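Local coordinates for surface-associated protein CshA (Streptococcus gordonii, PDB 5L2D) that binds host fibronectin as a cell-wall-anchored adhesin of the streptococcal surface, represented here by its non-repetitive domain 2, at residues Pro104-Arg109 / Thr129-Pro134; Thr58-Lys63 / Gly141-Val146. All blocks are in the same frame, centred on the assembly; numbering follows the deposited sequence.

Contact 1: residues Pro104-Arg109 / Thr129-Pro134; sequences PSVTGR and TQIILP
T107 and I132 form the single bridge of this contact, an antiparallel hydrogen-bonded pair in which each backbone N donates to the other's O. T107 N to I132 O and I132 N to T107 O both measure 3.1 Å, with N-H...O angles of 151° and 155°. Two CA-H...O contacts extend the pairing: I131 CA lies 3.6 Å from T107 O, and G108 CA lies 3.5 Å from Q130 O.

The packed side belongs to V106, I131 and L133, all buried. V106 CG2 meets I131 CG2 at 3.6 Å, the two side chains passing at a slant. In I131, chi1 of -72° turns CG1 opposite the carbonyl carbon and CG2 opposite the backbone N, and the latter is the branch that touches V106. The branch point of L133 rests against the carbonyl oxygen of P104, CG to P104 O 3.7 Å. F24 and F39 also touch I131, while W140 of strand 138-150 touches both V106 and L133.

The outer side is looser. The rings of P104 and P134 slide past one another in opposite directions, CG to CG 4.0 Å, with P134 exposed. P134 CD reaches back to S105 O, whereas S105 is directed away at its CB, and its OG hydrogen-bonds OD2 of D34. At the other end R109 is modelled only to CB and residues 110-128 are absent, consistent with a mobile connection.

I131 and I132 also pair with a strand of the second subunit. With one bridge between them, the segments form an isolated antiparallel pairing in the non-repetitive domain, where an irregular loop flanks a short strand belonging to a beta-sheet that runs on across the subunit interface.

Contact 2: residues Thr58-Lys63 / Gly141-Val146; sequences TVTELK and GIKFKV
E61 and K143 lie side by side and point the same way, joined by a salt bridge of 2.6 Å from OE1 to NZ. They reach it by unlike routes: E61 is extended beyond CG, which stands opposite its backbone N (chi1 -165°), whereas K143 bends at chi2, chi3 and chi4 and so brings its NZ back to the carboxylate.

V59 and F144, a non-hydrogen-bonded pair, project to the other face. V59 CG2 approaches F144 CE1 at 3.7 Å, obliquely to the ring, while the V59 side chain crosses that of I142 at about a right angle, CG1 meeting I142 CG1. I142 in turn runs alongside L62, with CG1 3.5 Å from L62 CD2.

The backbone register slips by one residue between these pairs. K143 O accepts from T60 N at 2.8 Å and, weakly, from E61 N at 3.5 Å; with T60 and E61 both opposite K143, this is a classic beta bulge. Regular pairing holds at T58 and K145, where T58 N to K145 O is 3.1 Å with an angle of 164°. The side chain of T60 crosses K145 at about a right angle, and its OG1 bonds E265 of the second subunit.

Strand 53-61 pairs antiparallel with strand 44-50 as well as with 138-150, and residues 141-144 also pair with a strand of the second subunit.

How the contacts relate
After strands 20-21, 30-31 and 44-50, the chain reaches 58-63, the last residues of strand 53-61 and the two that follow, then passes through helix 69-75 and strand 91-92 to 104-109. After the unmodelled residues 110-128 it returns at 129-134, where contact 1 closes its 19-residue loop. It turns directly into strand 138-150, whose residues 141-146 close contact 2 over 77 residues, so the smaller loop lies wholly within the larger. The centres are 13 Å apart, yet the contacts touch: V106 CG2 is 4.0 Å from I142 CD1, and I131 CD1 is 4.1 Å from F144 CZ. The bridged loop thereby packs against the main sheet, and both contacts adjoin the second subunit.

Contact 1: residues Pro104-Arg109 / Thr129-Pro134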
loop_
_atom_site.group_PDB
_atom_site.type_symbol
_atom_site.label_atom_id
_atom_site.label_comp_id
_atom_site.label_asym_id
_atom_site.label_seq_id
_atom_site.Cartn_x
_atom_site.Cartn_y
_atom_site.Cartn_z
ATOM N N PRO A 104 -14.046 3.413 -8.339
ATOM C CA PRO A 104 -13.835 2.200 -9.142
ATOM C C PRO A 104 -13.014 1.130 -8.432
ATOM O O PRO A 104 -12.239 1.438 -7.527
ATOM C CB PRO A 104 -13.100 2.698 -10.399
ATOM C CG PRO A 104 -12.661 4.097 -10.120
ATOM C CD PRO A 104 -13.483 4.620 -8.977
ATOM N N SER A 105 -13.199 -0.119 -8.865
ATOM C CA SER A 105 -12.495 -1.283 -8.313
ATOM C C SER A 105 -10.991 -1.136 -8.537
ATOM O O SER A 105 -10.582 -0.556 -9.558
ATOM C CB SER A 105 -12.982 -2.584 -8.995
ATOM O OG SER A 105 -14.409 -2.752 -8.952
ATOM N N VAL A 106 -10.165 -1.652 -7.615
ATOM C CA VAL A 106 -8.718 -1.629 -7.870
ATOM C C VAL A 106 -8.429 -2.722 -8.911
ATOM O O VAL A 106 -9.226 -3.639 -9.033
ATOM C CB VAL A 106 -7.809 -1.733 -6.589
ATOM C CG1 VAL A 106 -8.562 -1.387 -5.306
ATOM C CG2 VAL A 106 -7.129 -3.082 -6.470
ATOM N N THR A 107 -7.321 -2.623 -9.660
ATOM C CA THR A 107 -7.089 -3.523 -10.791
ATOM C C THR A 107 -5.711 -3.379 -11.391
ATOM O O THR A 107 -5.021 -2.386 -11.160
ATOM C CB THR A 107 -8.104 -3.257 -11.941
ATOM O OG1 THR A 107 -7.753 -4.024 -13.111
ATOM C CG2 THR A 107 -8.149 -1.750 -12.304
ATOM N N GLY A 108 -5.346 -4.370 -12.198
ATOM C CA GLY A 108 -4.150 -4.299 -13.028
ATOM C C GLY A 108 -4.487 -3.849 -14.439
ATOM O O GLY A 108 -4.052 -2.765 -14.870
ATOM N N ARG A 109 -5.322 -4.667 -15.100
ATOM C CA ARG A 109 -5.540 -4.713 -16.575
ATOM C C ARG A 109 -5.189 -3.453 -17.391
ATOM O O ARG A 109 -6.021 -2.575 -17.583
ATOM C CB ARG A 109 -6.989 -5.153 -16.880
ATOM N N THR A 129 0.800 -5.125 -14.690
ATOM C CA THR A 129 2.171 -5.058 -14.170
ATOM C C THR A 129 2.281 -4.196 -12.916
ATOM O O THR A 129 3.365 -3.812 -12.520
ATOM C CB THR A 129 3.138 -4.466 -15.223
ATOM O OG1 THR A 129 4.476 -4.520 -14.711
ATOM C CG2 THR A 129 2.769 -2.973 -15.629
ATOM N N GLN A 130 1.154 -3.892 -12.290
ATOM C CA GLN A 130 1.074 -2.795 -11.345
ATOM C C GLN A 130 -0.372 -2.770 -10.929
ATOM O O GLN A 130 -1.253 -2.850 -11.772
ATOM C CB GLN A 130 1.388 -1.481 -12.050
ATOM C CG GLN A 130 2.195 -0.477 -11.239
ATOM C CD GLN A 130 2.101 0.949 -11.778
ATOM O OE1 GLN A 130 1.028 1.400 -12.204
ATOM N NE2 GLN A 130 3.214 1.678 -11.732
ATOM N N ILE A 131 -0.644 -2.695 -9.639
ATOM C CA ILE A 131 -2.030 -2.608 -9.183
ATOM C C ILE A 131 -2.276 -1.189 -8.750
ATOM O O ILE A 131 -1.448 -0.592 -8.076
ATOM C CB ILE A 131 -2.305 -3.533 -7.988
ATOM C CG1 ILE A 131 -2.312 -4.973 -8.443
ATOM C CG2 ILE A 131 -3.655 -3.236 -7.346
ATOM C CD1 ILE A 131 -2.145 -5.930 -7.286
ATOM N N ILE A 132 -3.438 -0.666 -9.095
ATOM C CA ILE A 132 -3.729 0.740 -8.871
ATOM C C ILE A 132 -5.231 0.914 -8.809
ATOM O O ILE A 132 -5.985 0.161 -9.448
ATOM C CB ILE A 132 -3.102 1.606 -9.993
ATOM C CG1 ILE A 132 -3.451 3.088 -9.819
ATOM C CG2 ILE A 132 -3.526 1.112 -11.370
ATOM C CD1 ILE A 132 -2.607 4.021 -10.679
ATOM N N LEU A 133 -5.659 1.865 -7.990
ATOM C CA LEU A 133 -7.055 2.268 -7.946
ATOM C C LEU A 133 -7.120 3.480 -8.828
ATOM O O LEU A 133 -6.560 4.526 -8.469
ATOM C CB LEU A 133 -7.501 2.629 -6.542
ATOM C CG LEU A 133 -9.009 2.782 -6.424
ATOM C CD1 LEU A 133 -9.379 2.899 -4.958
ATOM C CD2 LEU A 133 -9.537 3.983 -7.180
ATOM N N PRO A 134 -7.799 3.346 -9.985
ATOM C CA PRO A 134 -7.717 4.276 -11.115
ATOM C C PRO A 134 -8.603 5.529 -10.984
ATOM O O PRO A 134 -9.536 5.714 -11.753
ATOM C CB PRO A 134 -8.199 3.402 -12.269
ATOM C CG PRO A 134 -9.276 2.569 -11.641
ATOM C CD PRO A 134 -8.741 2.239 -10.273
#

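Contact 2: residues Thr58-Lys63 / Gly141-Val146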
loop_
_atom_site.group_PDB
_atom_site.type_symbol
_atom_site.label_atom_id
_atom_site.label_comp_id
_atom_site.label_asym_id
_atom_site.label_seq_id
_atom_site.Cartn_x
_atom_site.Cartn_y
_atom_site.Cartn_z
ATOM N N THR A 58 -4.401 -13.947 -2.619
ATOM C CA THR A 58 -5.854 -13.852 -2.523
ATOM C C THR A 58 -6.225 -12.635 -1.695
ATOM O O THR A 58 -5.720 -12.479 -0.573
ATOM C CB THR A 58 -6.477 -15.084 -1.835
ATOM O OG1 THR A 58 -5.878 -16.312 -2.310
ATOM C CG2 THR A 58 -7.997 -15.088 -2.045
ATOM N N VAL A 59 -7.128 -11.798 -2.209
ATOM C CA VAL A 59 -7.482 -10.559 -1.511
ATOM C C VAL A 59 -8.327 -10.878 -0.319
ATOM O O VAL A 59 -9.404 -11.469 -0.463
ATOM C CB VAL A 59 -8.342 -9.619 -2.361
ATOM C CG1 VAL A 59 -8.684 -8.359 -1.587
ATOM C CG2 VAL A 59 -7.627 -9.232 -3.615
ATOM N N THR A 60 -7.884 -10.472 0.857
ATOM C CA THR A 60 -8.704 -10.741 2.048
ATOM C C THR A 60 -9.457 -9.543 2.519
ATOM O O THR A 60 -10.319 -9.680 3.352
ATOM C CB THR A 60 -7.883 -11.223 3.253
ATOM O OG1 THR A 60 -7.045 -10.173 3.729
ATOM C CG2 THR A 60 -7.023 -12.383 2.862
ATOM N N GLU A 61 -9.097 -8.362 2.042
ATOM C CA GLU A 61 -9.685 -7.152 2.574
ATOM C C GLU A 61 -9.481 -5.939 1.673
ATOM O O GLU A 61 -8.441 -5.775 1.027
ATOM C CB GLU A 61 -9.141 -6.859 3.971
ATOM C CG GLU A 61 -10.003 -5.834 4.684
ATOM C CD GLU A 61 -9.816 -5.805 6.192
ATOM O OE1 GLU A 61 -8.696 -5.475 6.641
ATOM O OE2 GLU A 61 -10.805 -6.069 6.925
ATOM N N LEU A 62 -10.502 -5.097 1.634
ATOM C CA LEU A 62 -10.428 -3.790 0.983
ATOM C C LEU A 62 -10.846 -2.665 1.945
ATOM O O LEU A 62 -11.969 -2.206 1.908
ATOM C CB LEU A 62 -11.309 -3.780 -0.266
ATOM C CG LEU A 62 -10.810 -4.648 -1.417
ATOM C CD1 LEU A 62 -11.880 -4.849 -2.491
ATOM C CD2 LEU A 62 -9.566 -4.049 -2.043
ATOM N N LYS A 63 -9.948 -2.237 2.817
ATOM C CA LYS A 63 -10.233 -1.118 3.676
ATOM C C LYS A 63 -9.009 -0.240 3.768
ATOM O O LYS A 63 -7.887 -0.705 3.538
ATOM C CB LYS A 63 -10.589 -1.595 5.063
ATOM C CG LYS A 63 -11.884 -2.371 5.190
ATOM C CD LYS A 63 -12.078 -2.753 6.664
ATOM C CE LYS A 63 -13.485 -3.278 6.960
ATOM N NZ LYS A 63 -14.564 -2.307 6.601
ATOM N N GLY A 141 -7.168 0.981 0.753
ATOM C CA GLY A 141 -6.212 -0.052 1.111
ATOM C C GLY A 141 -6.649 -1.460 0.728
ATOM O O GLY A 141 -7.826 -1.722 0.487
ATOM N N ILE A 142 -5.666 -2.348 0.667
ATOM C CA ILE A 142 -5.871 -3.723 0.286
ATOM C C ILE A 142 -4.965 -4.694 1.114
ATOM O O ILE A 142 -3.826 -4.369 1.451
ATOM C CB ILE A 142 -5.648 -3.872 -1.236
ATOM C CG1 ILE A 142 -6.266 -5.160 -1.761
ATOM C CG2 ILE A 142 -4.172 -3.902 -1.571
ATOM C CD1 ILE A 142 -6.126 -5.332 -3.265
ATOM N N LYS A 143 -5.491 -5.872 1.455
ATOM C CA LYS A 143 -4.673 -6.923 2.048
ATOM C C LYS A 143 -4.785 -8.184 1.250
ATOM O O LYS A 143 -5.871 -8.571 0.774
ATOM C CB LYS A 143 -5.088 -7.250 3.488
ATOM C CG LYS A 143 -4.620 -6.243 4.523
ATOM C CD LYS A 143 -4.072 -6.915 5.779
ATOM C CE LYS A 143 -5.186 -7.396 6.696
ATOM N NZ LYS A 143 -6.294 -6.420 6.904
ATOM N N PHE A 144 -3.652 -8.854 1.171
ATOM C CA PHE A 144 -3.551 -10.116 0.507
ATOM C C PHE A 144 -3.121 -11.228 1.443
ATOM O O PHE A 144 -2.234 -11.025 2.269
ATOM C CB PHE A 144 -2.472 -10.019 -0.542
ATOM C CG PHE A 144 -2.857 -9.243 -1.730
ATOM C CD1 PHE A 144 -3.593 -9.848 -2.747
ATOM C CD2 PHE A 144 -2.482 -7.921 -1.851
ATOM C CE1 PHE A 144 -3.944 -9.130 -3.867
ATOM C CE2 PHE A 144 -2.840 -7.192 -2.961
ATOM C CZ PHE A 144 -3.572 -7.795 -3.968
ATOM N N LYS A 145 -3.700 -12.415 1.244
ATOM C CA LYS A 145 -3.171 -13.663 1.781
ATOM C C LYS A 145 -2.091 -14.094 0.864
ATOM O O LYS A 145 -2.258 -13.992 -0.335
ATOM C CB LYS A 145 -4.261 -14.713 1.731
ATOM C CG LYS A 145 -3.981 -16.051 2.386
ATOM C CD LYS A 145 -5.291 -16.646 2.902
ATOM C CE LYS A 145 -5.098 -18.029 3.495
ATOM N NZ LYS A 145 -5.291 -19.050 2.431
ATOM N N VAL A 146 -0.996 -14.603 1.405
ATOM C CA VAL A 146 0.152 -15.033 0.594
ATOM C C VAL A 146 0.532 -16.489 0.878
ATOM O O VAL A 146 0.773 -16.879 2.029
ATOM C CB VAL A 146 1.386 -14.191 0.906
ATOM C CG1 VAL A 146 2.514 -14.518 -0.058
ATOM C CG2 VAL A 146 1.034 -12.734 0.850
#